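Local coordinates for PA3566 protein (Pseudomonas aeruginosa, PDB 1X7V) that is of uncharacterised function but may be an oxidoreductase related to the antibiotic biosynthesis monooxygenases, at residues E68-Q71 with H75-R78; R25-L30 with Y43-D48; E59-R62 with A66-R69; E21-E26 with H53-I58. All blocks are in the same frame, centred on the assembly; numbering follows the deposited sequence.

Contact 1. Residues E68-Q71 with H75-R78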
loop_
_atom_site.group_PDB
_atom_site.type_symbol
_atom_site.label_atom_id
_atom_site.label_comp_id
_atom_site.label_asym_id
_atom_site.label_seq_id
_atom_site.Cartn_x
_atom_site.Cartn_y
_atom_site.Cartn_z
ATOM N N GLU A 68 -11.667 2.212 -4.698
ATOM C CA GLU A 68 -11.698 3.328 -5.660
ATOM C C GLU A 68 -11.667 4.686 -4.950
ATOM O O GLU A 68 -10.884 5.558 -5.275
ATOM C CB GLU A 68 -12.892 3.169 -6.608
ATOM C CG GLU A 68 -12.557 2.536 -8.044
ATOM C CD GLU A 68 -12.133 1.012 -8.175
ATOM O OE1 GLU A 68 -12.738 0.336 -9.053
ATOM O OE2 GLU A 68 -11.169 0.496 -7.520
ATOM N N ARG A 69 -12.457 4.825 -3.902
ATOM C CA ARG A 69 -12.385 6.021 -3.054
ATOM C C ARG A 69 -10.975 6.247 -2.422
ATOM O O ARG A 69 -10.450 7.353 -2.380
ATOM C CB ARG A 69 -13.447 5.890 -1.969
ATOM C CG ARG A 69 -14.875 5.995 -2.424
ATOM C CD ARG A 69 -15.800 6.274 -1.227
ATOM N NE ARG A 69 -15.696 5.236 -0.202
ATOM C CZ ARG A 69 -16.416 4.114 -0.191
ATOM N NH1 ARG A 69 -17.290 3.865 -1.172
ATOM N NH2 ARG A 69 -16.233 3.212 0.787
ATOM N N HIS A 70 -10.361 5.199 -1.908
ATOM C CA HIS A 70 -8.995 5.291 -1.398
ATOM C C HIS A 70 -8.018 5.994 -2.355
ATOM O O HIS A 70 -7.218 6.842 -1.941
ATOM C CB HIS A 70 -8.512 3.891 -1.013
ATOM C CG HIS A 70 -7.061 3.797 -0.656
ATOM N ND1 HIS A 70 -6.506 4.433 0.438
ATOM C CD2 HIS A 70 -6.054 3.101 -1.238
ATOM C CE1 HIS A 70 -5.220 4.130 0.507
ATOM N NE2 HIS A 70 -4.917 3.338 -0.511
ATOM N N GLN A 71 -8.143 5.728 -3.644
ATOM C CA GLN A 71 -7.204 6.324 -4.615
ATOM C C GLN A 71 -7.466 7.771 -4.991
ATOM O O GLN A 71 -6.633 8.441 -5.672
ATOM C CB GLN A 71 -7.185 5.497 -5.868
ATOM C CG GLN A 71 -6.684 4.127 -5.608
ATOM C CD GLN A 71 -6.819 3.321 -6.816
ATOM O OE1 GLN A 71 -6.041 3.532 -7.791
ATOM N NE2 GLN A 71 -7.809 2.398 -6.828
ATOM N N HIS A 75 -4.071 11.747 0.901
ATOM C CA HIS A 75 -2.907 10.954 1.315
ATOM C C HIS A 75 -2.402 10.036 0.216
ATOM O O HIS A 75 -1.188 9.973 -0.047
ATOM C CB HIS A 75 -3.125 10.207 2.669
ATOM C CG HIS A 75 -4.301 9.283 2.695
ATOM N ND1 HIS A 75 -5.593 9.728 2.869
ATOM C CD2 HIS A 75 -4.368 7.931 2.635
ATOM C CE1 HIS A 75 -6.417 8.684 2.858
ATOM N NE2 HIS A 75 -5.699 7.584 2.705
ATOM N N PHE A 76 -3.311 9.361 -0.467
ATOM C CA PHE A 76 -2.908 8.471 -1.502
ATOM C C PHE A 76 -2.260 9.230 -2.670
ATOM O O PHE A 76 -1.236 8.797 -3.239
ATOM C CB PHE A 76 -4.101 7.692 -2.031
ATOM C CG PHE A 76 -3.737 6.746 -3.139
ATOM C CD1 PHE A 76 -3.283 5.475 -2.845
ATOM C CD2 PHE A 76 -3.800 7.160 -4.471
ATOM C CE1 PHE A 76 -2.932 4.576 -3.864
ATOM C CE2 PHE A 76 -3.423 6.275 -5.506
ATOM C CZ PHE A 76 -2.985 5.003 -5.196
ATOM N N LEU A 77 -2.864 10.344 -3.060
ATOM C CA LEU A 77 -2.294 11.124 -4.167
ATOM C C LEU A 77 -0.987 11.814 -3.786
ATOM O O LEU A 77 -0.116 11.955 -4.634
ATOM C CB LEU A 77 -3.297 12.105 -4.722
ATOM C CG LEU A 77 -4.480 11.447 -5.427
ATOM C CD1 LEU A 77 -5.485 12.507 -5.823
ATOM C CD2 LEU A 77 -4.094 10.592 -6.648
ATOM N N ARG A 78 -0.820 12.195 -2.519
ATOM C CA ARG A 78 0.476 12.711 -2.052
ATOM C C ARG A 78 1.634 11.702 -2.172
ATOM O O ARG A 78 2.797 12.096 -2.422
ATOM C CB ARG A 78 0.401 13.230 -0.620
ATOM C CG ARG A 78 -0.211 14.619 -0.511
ATOM C CD ARG A 78 0.016 15.206 0.876
ATOM N NE ARG A 78 -0.616 14.365 1.901
ATOM C CZ ARG A 78 -1.712 14.680 2.597
ATOM N NH1 ARG A 78 -2.327 15.864 2.453
ATOM N NH2 ARG A 78 -2.189 13.812 3.472
#
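His70 and Phe76 meet as an offset edge-to-face pair, the edge of the phenylalanine turned toward the face of the imidazole. The geometry behind this reading is a centroid separation of 5.1 Å and planes inclined at 64°. The nearest atoms are His70 NE2 and Phe76 CD1, 3.6 Å apart. Phe76 directs its ring at residues 68-71 by carrying CG anti to the backbone N (chi1 179°), and its side chain crosses that of His70 at about a right angle.

Gln71 approaches the same phenylalanine differently. Its CA stands over a face of the ring, 3.9 Å from the Phe76 centroid and 26° off the normal, a CH-pi contact. Its side chain then runs alongside the ring, pointing the same way, and brings Gln71 CG to 3.8 Å from Phe76 CZ.

The two histidines of this aromatic cluster meet rim to rim, neither over the face of the other, with His70 ND1 and His75 NE2 4.0 Å apart. Both nitrogens hydrogen-bond to OE2 of Glu37, which would restrain the rotation of both rings. Apolar atoms also lie against backbone oxygens: Leu77 CD2 is 3.5 Å from Gln71 O.

Between helices 64-71 and 74-80, Thr73 OG1 hydrogen-bonds to both His70 O and Phe76 N, tying the two ends together. On the side facing helix 20-36, His70 and His75 both touch Ser34, while the His70 ring also meets Tyr43 of strand 40-47 and Trp61 of strand 54-61.

Contact 2. Residues R25-L30 with Y43-D48; sequences RELRAL and YDLHQD
Leu45 inserts its branched end between Leu27 and Arg28. With CG anti to the backbone N (chi1 -179°), CD2 is turned toward the helix backbone, 3.8 Å from Leu27 CB and 3.7 Å from the backbone N of Arg28, and CD1 lies alongside Leu27, approaching Leu27 CD1 at 4.1 Å. The Leu45 side chain crosses those of both helix residues at about a right angle. Of the Arg28 side chain, it is CG that touches, 3.8 Å from Leu45 CD2; beyond that carbon the chain is extended to NE, and the guanidinium goes to Glu24 in a salt bridge within the helix.

These residues belong to the alpha-beta plait, in which helix 20-36 packs on one face of an antiparallel sheet. The axis of helix 25-30 runs nearly antiparallel to strand 43-47, at 160°, with a closest approach of 8.9 Å, near enough for leucine side chains to bridge directly to the strand.

One turn further along, Leu30 meets the hydroxyl end of Tyr43, their side chains inclined to each other. Tyr43 sends its ring helixward with CG anti to the backbone N (chi1 -163°), which places OH 3.6 Å from Leu30 CB and 3.8 Å from Leu30 CD1. The ring also reaches Leu30 CB through CE2, at 4.1 Å. Phe79 of helix 74-80 packs on both Leu27 and Leu30, and Tyr43 in turn touches Met57 and Glu59 of strand 54-61.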
loop_
_atom_site.group_PDB
_atom_site.type_symbol
_atom_site.label_atom_id
_atom_site.label_comp_id
_atom_site.label_asym_id
_atom_site.label_seq_id
_atom_site.Cartn_x
_atom_site.Cartn_y
_atom_site.Cartn_z
ATOM N N ARG A 25 9.711 5.993 4.782
ATOM C CA ARG A 25 9.179 7.256 5.314
ATOM C C ARG A 25 7.879 7.577 4.599
ATOM O O ARG A 25 6.884 7.876 5.224
ATOM C CB ARG A 25 10.188 8.387 5.127
ATOM C CG ARG A 25 9.690 9.671 5.624
ATOM C CD ARG A 25 10.779 10.687 5.724
ATOM N NE ARG A 25 11.442 10.829 4.468
ATOM C CZ ARG A 25 12.750 10.654 4.259
ATOM N NH1 ARG A 25 13.630 10.392 5.244
ATOM N NH2 ARG A 25 13.180 10.797 3.040
ATOM N N GLU A 26 7.889 7.467 3.283
ATOM C CA GLU A 26 6.745 7.805 2.470
ATOM C C GLU A 26 5.589 6.828 2.654
ATOM O O GLU A 26 4.426 7.264 2.755
ATOM C CB GLU A 26 7.171 7.910 1.001
ATOM C CG GLU A 26 8.123 9.085 0.740
ATOM C CD GLU A 26 7.554 10.474 1.145
ATOM O OE1 GLU A 26 6.581 10.907 0.480
ATOM O OE2 GLU A 26 8.085 11.153 2.102
ATOM N N LEU A 27 5.893 5.532 2.660
ATOM C CA LEU A 27 4.876 4.465 2.887
ATOM C C LEU A 27 4.239 4.565 4.274
ATOM O O LEU A 27 3.031 4.379 4.452
ATOM C CB LEU A 27 5.492 3.074 2.669
ATOM C CG LEU A 27 5.911 2.709 1.267
ATOM C CD1 LEU A 27 6.701 1.394 1.207
ATOM C CD2 LEU A 27 4.654 2.669 0.314
ATOM N N ARG A 28 5.026 4.891 5.290
ATOM C CA ARG A 28 4.489 4.952 6.673
ATOM C C ARG A 28 3.359 6.033 6.770
ATOM O O ARG A 28 2.350 5.883 7.499
ATOM C CB ARG A 28 5.596 5.252 7.663
ATOM C CG ARG A 28 6.495 4.057 8.054
ATOM C CD ARG A 28 7.589 4.577 8.993
ATOM N NE ARG A 28 8.450 3.530 9.545
ATOM C CZ ARG A 28 8.167 2.758 10.592
ATOM N NH1 ARG A 28 7.032 2.874 11.265
ATOM N NH2 ARG A 28 9.053 1.859 10.993
ATOM N N ALA A 29 3.501 7.067 5.969
ATOM C CA ALA A 29 2.580 8.206 5.975
ATOM C C ALA A 29 1.215 7.771 5.531
ATOM O O ALA A 29 0.193 8.437 5.876
ATOM C CB ALA A 29 3.062 9.298 5.061
ATOM N N LEU A 30 1.182 6.705 4.738
ATOM C CA LEU A 30 -0.118 6.204 4.219
ATOM C C LEU A 30 -1.007 5.524 5.264
ATOM O O LEU A 30 -2.242 5.425 5.091
ATOM C CB LEU A 30 0.137 5.257 3.061
ATOM C CG LEU A 30 0.658 5.949 1.798
ATOM C CD1 LEU A 30 1.141 4.927 0.765
ATOM C CD2 LEU A 30 -0.419 6.754 1.205
ATOM N N TYR A 43 -5.018 -2.380 6.795
ATOM C CA TYR A 43 -4.040 -1.617 6.026
ATOM C C TYR A 43 -2.760 -1.622 6.842
ATOM O O TYR A 43 -2.592 -0.811 7.776
ATOM C CB TYR A 43 -4.519 -0.203 5.698
ATOM C CG TYR A 43 -3.755 0.473 4.579
ATOM C CD1 TYR A 43 -4.256 0.519 3.259
ATOM C CD2 TYR A 43 -2.588 1.159 4.840
ATOM C CE1 TYR A 43 -3.582 1.166 2.258
ATOM C CE2 TYR A 43 -1.898 1.818 3.854
ATOM C CZ TYR A 43 -2.387 1.815 2.554
ATOM O OH TYR A 43 -1.675 2.463 1.608
ATOM N N ASP A 44 -1.901 -2.586 6.512
ATOM C CA ASP A 44 -0.714 -2.869 7.285
ATOM C C ASP A 44 0.537 -2.845 6.395
ATOM O O ASP A 44 0.545 -3.430 5.342
ATOM C CB ASP A 44 -0.857 -4.260 7.961
ATOM C CG ASP A 44 -1.906 -4.281 9.082
ATOM O OD1 ASP A 44 -2.082 -3.242 9.807
ATOM O OD2 ASP A 44 -2.518 -5.373 9.262
ATOM N N LEU A 45 1.569 -2.138 6.859
ATOM C CA LEU A 45 2.857 -2.001 6.206
ATOM C C LEU A 45 3.903 -2.941 6.807
ATOM O O LEU A 45 3.976 -3.119 7.993
ATOM C CB LEU A 45 3.381 -0.570 6.340
ATOM C CG LEU A 45 4.723 -0.246 5.697
ATOM C CD1 LEU A 45 4.744 -0.499 4.214
ATOM C CD2 LEU A 45 5.052 1.239 5.998
ATOM N N HIS A 46 4.720 -3.547 5.960
ATOM C CA HIS A 46 5.719 -4.537 6.403
ATOM C C HIS A 46 7.012 -4.316 5.596
ATOM O O HIS A 46 6.964 -3.830 4.461
ATOM C CB HIS A 46 5.288 -5.979 6.103
ATOM C CG HIS A 46 3.908 -6.325 6.563
ATOM N ND1 HIS A 46 2.784 -5.844 5.925
ATOM C CD2 HIS A 46 3.460 -7.072 7.608
ATOM C CE1 HIS A 46 1.702 -6.305 6.545
ATOM N NE2 HIS A 46 2.079 -7.049 7.560
ATOM N N GLN A 47 8.138 -4.734 6.151
ATOM C CA GLN A 47 9.383 -4.738 5.399
ATOM C C GLN A 47 9.856 -6.202 5.319
ATOM O O GLN A 47 9.739 -6.986 6.278
ATOM C CB GLN A 47 10.412 -3.880 6.050
ATOM C CG GLN A 47 11.639 -3.641 5.227
ATOM C CD GLN A 47 12.574 -2.713 5.977
ATOM O OE1 GLN A 47 12.581 -2.725 7.221
ATOM N NE2 GLN A 47 13.316 -1.853 5.246
ATOM N N ASP A 48 10.329 -6.567 4.153
ATOM C CA ASP A 48 10.980 -7.865 3.933
ATOM C C ASP A 48 12.085 -8.203 4.943
ATOM O O ASP A 48 12.859 -7.338 5.332
ATOM C CB ASP A 48 11.608 -7.856 2.563
ATOM C CG ASP A 48 11.963 -9.254 2.063
ATOM O OD1 ASP A 48 11.056 -9.921 1.503
ATOM O OD2 ASP A 48 13.125 -9.681 2.184
#

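Contact 3. Residues E59-R62 with A66-R69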
loop_
_atom_site.group_PDB
_atom_site.type_symbol
_atom_site.label_atom_id
_atom_site.label_comp_id
_atom_site.label_asym_id
_atom_site.label_seq_id
_atom_site.Cartn_x
_atom_site.Cartn_y
_atom_site.Cartn_z
ATOM N N GLU A 59 -3.745 -5.146 2.529
ATOM C CA GLU A 59 -4.933 -4.310 2.623
ATOM C C GLU A 59 -6.187 -5.193 2.442
ATOM O O GLU A 59 -6.144 -6.142 1.663
ATOM C CB GLU A 59 -4.931 -3.247 1.526
ATOM C CG GLU A 59 -3.663 -2.423 1.384
ATOM C CD GLU A 59 -3.699 -1.469 0.233
ATOM O OE1 GLU A 59 -4.813 -1.144 -0.261
ATOM O OE2 GLU A 59 -2.596 -1.001 -0.182
ATOM N N GLN A 60 -7.264 -4.864 3.141
ATOM C CA GLN A 60 -8.582 -5.457 2.884
ATOM C C GLN A 60 -9.582 -4.309 2.738
ATOM O O GLN A 60 -9.619 -3.349 3.539
ATOM C CB GLN A 60 -9.005 -6.400 4.005
ATOM C CG GLN A 60 -8.184 -7.666 4.153
ATOM C CD GLN A 60 -8.767 -8.555 5.197
ATOM O OE1 GLN A 60 -9.887 -9.055 5.032
ATOM N NE2 GLN A 60 -8.067 -8.700 6.329
ATOM N N TRP A 61 -10.446 -4.427 1.748
ATOM C CA TRP A 61 -11.394 -3.370 1.454
ATOM C C TRP A 61 -12.750 -4.028 1.337
ATOM O O TRP A 61 -12.857 -5.113 0.785
ATOM C CB TRP A 61 -11.001 -2.689 0.134
ATOM C CG TRP A 61 -9.768 -1.871 0.234
ATOM C CD1 TRP A 61 -8.520 -2.207 -0.190
ATOM C CD2 TRP A 61 -9.670 -0.590 0.825
ATOM N NE1 TRP A 61 -7.623 -1.196 0.137
ATOM C CE2 TRP A 61 -8.310 -0.196 0.771
ATOM C CE3 TRP A 61 -10.600 0.272 1.424
ATOM C CZ2 TRP A 61 -7.881 1.046 1.228
ATOM C CZ3 TRP A 61 -10.141 1.496 1.931
ATOM C CH2 TRP A 61 -8.813 1.862 1.814
ATOM N N ARG A 62 -13.782 -3.392 1.857
ATOM C CA ARG A 62 -15.127 -3.983 1.826
ATOM C C ARG A 62 -15.560 -4.313 0.389
ATOM O O ARG A 62 -16.177 -5.338 0.151
ATOM C CB ARG A 62 -16.120 -3.015 2.501
ATOM C CG ARG A 62 -17.166 -3.656 3.339
ATOM C CD ARG A 62 -18.124 -2.603 3.947
ATOM N NE ARG A 62 -17.882 -2.058 5.293
ATOM C CZ ARG A 62 -17.979 -2.755 6.434
ATOM N NH1 ARG A 62 -18.176 -4.076 6.407
ATOM N NH2 ARG A 62 -17.862 -2.145 7.623
ATOM N N ALA A 66 -14.927 1.061 -2.226
ATOM C CA ALA A 66 -14.068 1.534 -1.129
ATOM C C ALA A 66 -12.630 1.699 -1.586
ATOM O O ALA A 66 -12.004 2.734 -1.325
ATOM C CB ALA A 66 -14.179 0.623 0.081
ATOM N N LEU A 67 -12.112 0.722 -2.327
ATOM C CA LEU A 67 -10.768 0.841 -2.912
ATOM C C LEU A 67 -10.656 2.025 -3.875
ATOM O O LEU A 67 -9.651 2.745 -3.885
ATOM C CB LEU A 67 -10.374 -0.451 -3.628
ATOM C CG LEU A 67 -9.060 -0.481 -4.417
ATOM C CD1 LEU A 67 -7.944 -0.006 -3.531
ATOM C CD2 LEU A 67 -8.756 -1.857 -5.017
ATOM N N GLU A 68 -11.667 2.212 -4.698
ATOM C CA GLU A 68 -11.698 3.328 -5.660
ATOM C C GLU A 68 -11.667 4.686 -4.950
ATOM O O GLU A 68 -10.884 5.558 -5.275
ATOM C CB GLU A 68 -12.892 3.169 -6.608
ATOM C CG GLU A 68 -12.557 2.536 -8.044
ATOM C CD GLU A 68 -12.133 1.012 -8.175
ATOM O OE1 GLU A 68 -12.738 0.336 -9.053
ATOM O OE2 GLU A 68 -11.169 0.496 -7.520
ATOM N N ARG A 69 -12.457 4.825 -3.902
ATOM C CA ARG A 69 -12.385 6.021 -3.054
ATOM C C ARG A 69 -10.975 6.247 -2.422
ATOM O O ARG A 69 -10.450 7.353 -2.380
ATOM C CB ARG A 69 -13.447 5.890 -1.969
ATOM C CG ARG A 69 -14.875 5.995 -2.424
ATOM C CD ARG A 69 -15.800 6.274 -1.227
ATOM N NE ARG A 69 -15.696 5.236 -0.202
ATOM C CZ ARG A 69 -16.416 4.114 -0.191
ATOM N NH1 ARG A 69 -17.290 3.865 -1.172
ATOM N NH2 ARG A 69 -16.233 3.212 0.787
#
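Trp61 packs its indole against Ala66 and Leu67 where strand 54-61 of the alpha-beta plait turns through a short connection into helix 64-71. The nearest CA atoms across the contact are those of Trp61 and Leu67, 6.1 Å apart, so the first turn of the helix lies close over the end of the strand.

The face of the indole is used for a CH-pi contact. Leu67 CD1 lies 4.2 Å from the centroid of the five-membered ring and 23° off its normal, and the two side chains cross at about a right angle. Leu67 achieves this with CG anti to its backbone N (chi1 174°), a setting that brings CD1 over the pyrrole part, while Leu67 CA lies farther toward the rim on the same face.

Further apolar packing reaches the benzo half. Ala66 CB sits 3.8 Å from Trp61 CE3, meeting the ring obliquely. Within the helix, Arg69 folds back so that a face of its guanidinium lies over Ala66 CA, which is offset toward the rim and 3.3 Å from the guanidinium plane.

Among the polar interactions, Asp63 OD1 hydrogen-bonds to Ala66 N just ahead of the packed residues. The side-chain hydrogen bond of Trp61 stays within the strand, joining two residues whose side chains leave the same face. The indole N-H points at the buried carboxylate of Glu59, which receives it in the ring plane through the anti lone pair of OE1: NE1 of Trp61 to OE1 of Glu59 is 2.8 Å, with a nearly straight N-H...O angle of 175°.

Contact 4. Residues E21-E26 with H53-I58; sequences EALERE and HLFYMI
Phe55 projects its ring at helix 20-36 and is met by Leu23 along one rim and Glu24 along the other. The close part is apolar. Leu23 CD2 lies 3.8 Å from Phe55 CD1 and 4.0 Å from CE1, the two side chains passing one another head to tail. At the opposite rim, Glu24 CB is 3.8 Å from Phe55 CE2 and 3.9 Å from CZ, so that carbons from two successive helix residues reach the phenyl from the same side of its plane, each meeting it obliquely.

Toward the partly exposed side the contact thins. With CG anti to the backbone N (chi1 177°) and the chain extended beyond it, Glu24 crosses the ring at about a right angle; OE1 is the one carboxylate oxygen near the ring, 4.1 Å from Phe55 CE2, the carboxylate turned 63° from the ring plane. Its OE2 is engaged by NE of Arg28 in a salt bridge one helical turn on.

Leu23 also touches Ala15 on strand 7-15, and Phe55 is backed by Leu27 of the same helix and Gln47 of strand 40-47. Backbone bonding between Phe55 and Ile13 sets strand 54-61 beside strand 7-15, with 40-47 on its other side.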
loop_
_atom_site.group_PDB
_atom_site.type_symbol
_atom_site.label_atom_id
_atom_site.label_comp_id
_atom_site.label_asym_id
_atom_site.label_seq_id
_atom_site.Cartn_x
_atom_site.Cartn_y
_atom_site.Cartn_z
ATOM N N GLU A 21 15.183 3.843 2.928
ATOM C CA GLU A 21 14.745 4.654 4.036
ATOM C C GLU A 21 13.766 5.732 3.615
ATOM O O GLU A 21 12.808 6.022 4.350
ATOM C CB GLU A 21 15.939 5.282 4.729
ATOM C CG GLU A 21 16.882 4.230 5.349
ATOM C CD GLU A 21 16.453 3.676 6.733
ATOM O OE1 GLU A 21 15.245 3.354 6.960
ATOM O OE2 GLU A 21 17.357 3.506 7.598
ATOM N N ALA A 22 14.013 6.333 2.456
ATOM C CA ALA A 22 13.146 7.377 1.933
ATOM C C ALA A 22 11.780 6.775 1.594
ATOM O O ALA A 22 10.701 7.338 1.908
ATOM C CB ALA A 22 13.758 8.036 0.691
ATOM N N LEU A 23 11.790 5.629 0.950
ATOM C CA LEU A 23 10.520 4.977 0.615
ATOM C C LEU A 23 9.677 4.542 1.864
ATOM O O LEU A 23 8.439 4.713 1.898
ATOM C CB LEU A 23 10.792 3.805 -0.358
ATOM C CG LEU A 23 9.522 3.002 -0.754
ATOM C CD1 LEU A 23 8.557 3.981 -1.416
ATOM C CD2 LEU A 23 9.803 1.759 -1.624
ATOM N N GLU A 24 10.320 3.978 2.874
ATOM C CA GLU A 24 9.679 3.628 4.136
ATOM C C GLU A 24 9.012 4.846 4.770
ATOM O O GLU A 24 7.897 4.721 5.251
ATOM C CB GLU A 24 10.699 3.059 5.118
ATOM C CG GLU A 24 10.114 2.733 6.520
ATOM C CD GLU A 24 11.156 2.106 7.460
ATOM O OE1 GLU A 24 12.069 1.380 6.966
ATOM O OE2 GLU A 24 11.039 2.317 8.689
ATOM N N ARG A 25 9.711 5.993 4.782
ATOM C CA ARG A 25 9.179 7.256 5.314
ATOM C C ARG A 25 7.879 7.577 4.599
ATOM O O ARG A 25 6.884 7.876 5.224
ATOM C CB ARG A 25 10.188 8.387 5.127
ATOM C CG ARG A 25 9.690 9.671 5.624
ATOM C CD ARG A 25 10.779 10.687 5.724
ATOM N NE ARG A 25 11.442 10.829 4.468
ATOM C CZ ARG A 25 12.750 10.654 4.259
ATOM N NH1 ARG A 25 13.630 10.392 5.244
ATOM N NH2 ARG A 25 13.180 10.797 3.040
ATOM N N GLU A 26 7.889 7.467 3.283
ATOM C CA GLU A 26 6.745 7.805 2.470
ATOM C C GLU A 26 5.589 6.828 2.654
ATOM O O GLU A 26 4.426 7.264 2.755
ATOM C CB GLU A 26 7.171 7.910 1.001
ATOM C CG GLU A 26 8.123 9.085 0.740
ATOM C CD GLU A 26 7.554 10.474 1.145
ATOM O OE1 GLU A 26 6.581 10.907 0.480
ATOM O OE2 GLU A 26 8.085 11.153 2.102
ATOM N N HIS A 53 14.990 -3.090 0.759
ATOM C CA HIS A 53 14.295 -2.386 -0.316
ATOM C C HIS A 53 12.898 -2.872 -0.640
ATOM O O HIS A 53 12.217 -2.217 -1.447
ATOM C CB HIS A 53 15.144 -2.484 -1.571
ATOM C CG HIS A 53 16.501 -1.880 -1.413
ATOM N ND1 HIS A 53 16.749 -0.551 -1.668
ATOM C CD2 HIS A 53 17.660 -2.408 -0.984
ATOM C CE1 HIS A 53 18.019 -0.283 -1.404
ATOM N NE2 HIS A 53 18.596 -1.395 -0.983
ATOM N N LEU A 54 12.466 -3.964 -0.008
ATOM C CA LEU A 54 11.165 -4.600 -0.303
ATOM C C LEU A 54 10.199 -4.408 0.844
ATOM O O LEU A 54 10.518 -4.704 1.996
ATOM C CB LEU A 54 11.302 -6.079 -0.530
ATOM C CG LEU A 54 11.540 -6.523 -1.958
ATOM C CD1 LEU A 54 11.980 -7.961 -1.951
ATOM C CD2 LEU A 54 10.219 -6.308 -2.727
ATOM N N PHE A 55 9.040 -3.858 0.502
ATOM C CA PHE A 55 7.948 -3.553 1.427
ATOM C C PHE A 55 6.678 -4.158 0.889
ATOM O O PHE A 55 6.551 -4.357 -0.324
ATOM C CB PHE A 55 7.720 -2.056 1.558
ATOM C CG PHE A 55 8.936 -1.296 2.014
ATOM C CD1 PHE A 55 9.898 -0.875 1.117
ATOM C CD2 PHE A 55 9.162 -1.107 3.344
ATOM C CE1 PHE A 55 11.044 -0.230 1.590
ATOM C CE2 PHE A 55 10.231 -0.491 3.771
ATOM C CZ PHE A 55 11.188 -0.049 2.871
ATOM N N TYR A 56 5.755 -4.423 1.805
ATOM C CA TYR A 56 4.482 -5.086 1.466
ATOM C C TYR A 56 3.392 -4.375 2.179
ATOM O O TYR A 56 3.462 -4.246 3.411
ATOM C CB TYR A 56 4.479 -6.553 1.933
ATOM C CG TYR A 56 5.632 -7.364 1.441
ATOM C CD1 TYR A 56 6.854 -7.385 2.136
ATOM C CD2 TYR A 56 5.550 -8.098 0.270
ATOM C CE1 TYR A 56 7.953 -8.154 1.698
ATOM C CE2 TYR A 56 6.641 -8.867 -0.176
ATOM C CZ TYR A 56 7.847 -8.870 0.538
ATOM O OH TYR A 56 8.938 -9.617 0.109
HETATM N N MSE A 57 2.373 -3.907 1.437
HETATM C CA MSE A 57 1.168 -3.399 2.096
HETATM C C MSE A 57 0.117 -4.498 1.951
HETATM O O MSE A 57 -0.153 -4.926 0.832
HETATM C CB MSE A 57 0.670 -2.092 1.446
HETATM C CG MSE A 57 -0.261 -1.285 2.278
HETATM SE SE MSE A 57 0.786 -0.389 3.707
HETATM C CE MSE A 57 1.612 1.167 2.582
ATOM N N ILE A 58 -0.439 -4.950 3.062
ATOM C CA ILE A 58 -1.542 -5.920 3.070
ATOM C C ILE A 58 -2.770 -5.118 3.428
ATOM O O ILE A 58 -2.863 -4.501 4.496
ATOM C CB ILE A 58 -1.339 -7.115 4.037
ATOM C CG1 ILE A 58 0.000 -7.869 3.740
ATOM C CG2 ILE A 58 -2.555 -8.081 3.957
ATOM C CD1 ILE A 58 0.307 -8.935 4.725
#

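Contacts 2 and 4 hold helix 20-36 to neighbouring strands 40-47 and 54-61; their centres are only 5 Å apart, and Asp48 OD1 to Tyr56 OH, 2.6 Å, is a probable hydrogen bond between them. Contact 3 lies at the other end of strand 54-61, about 20 Å from contact 4 between centres. Contact 1 lies about 10 Å from contact 3 between centres and shares helix 64-71 with it, His70 CG packing 3.4 Å from Trp61 CZ2. Tyr43 joins the two regions: its CE1 is 3.8 Å from His70 NE2 of contact 1. No active site is identified in this protein, so the four are described as packing.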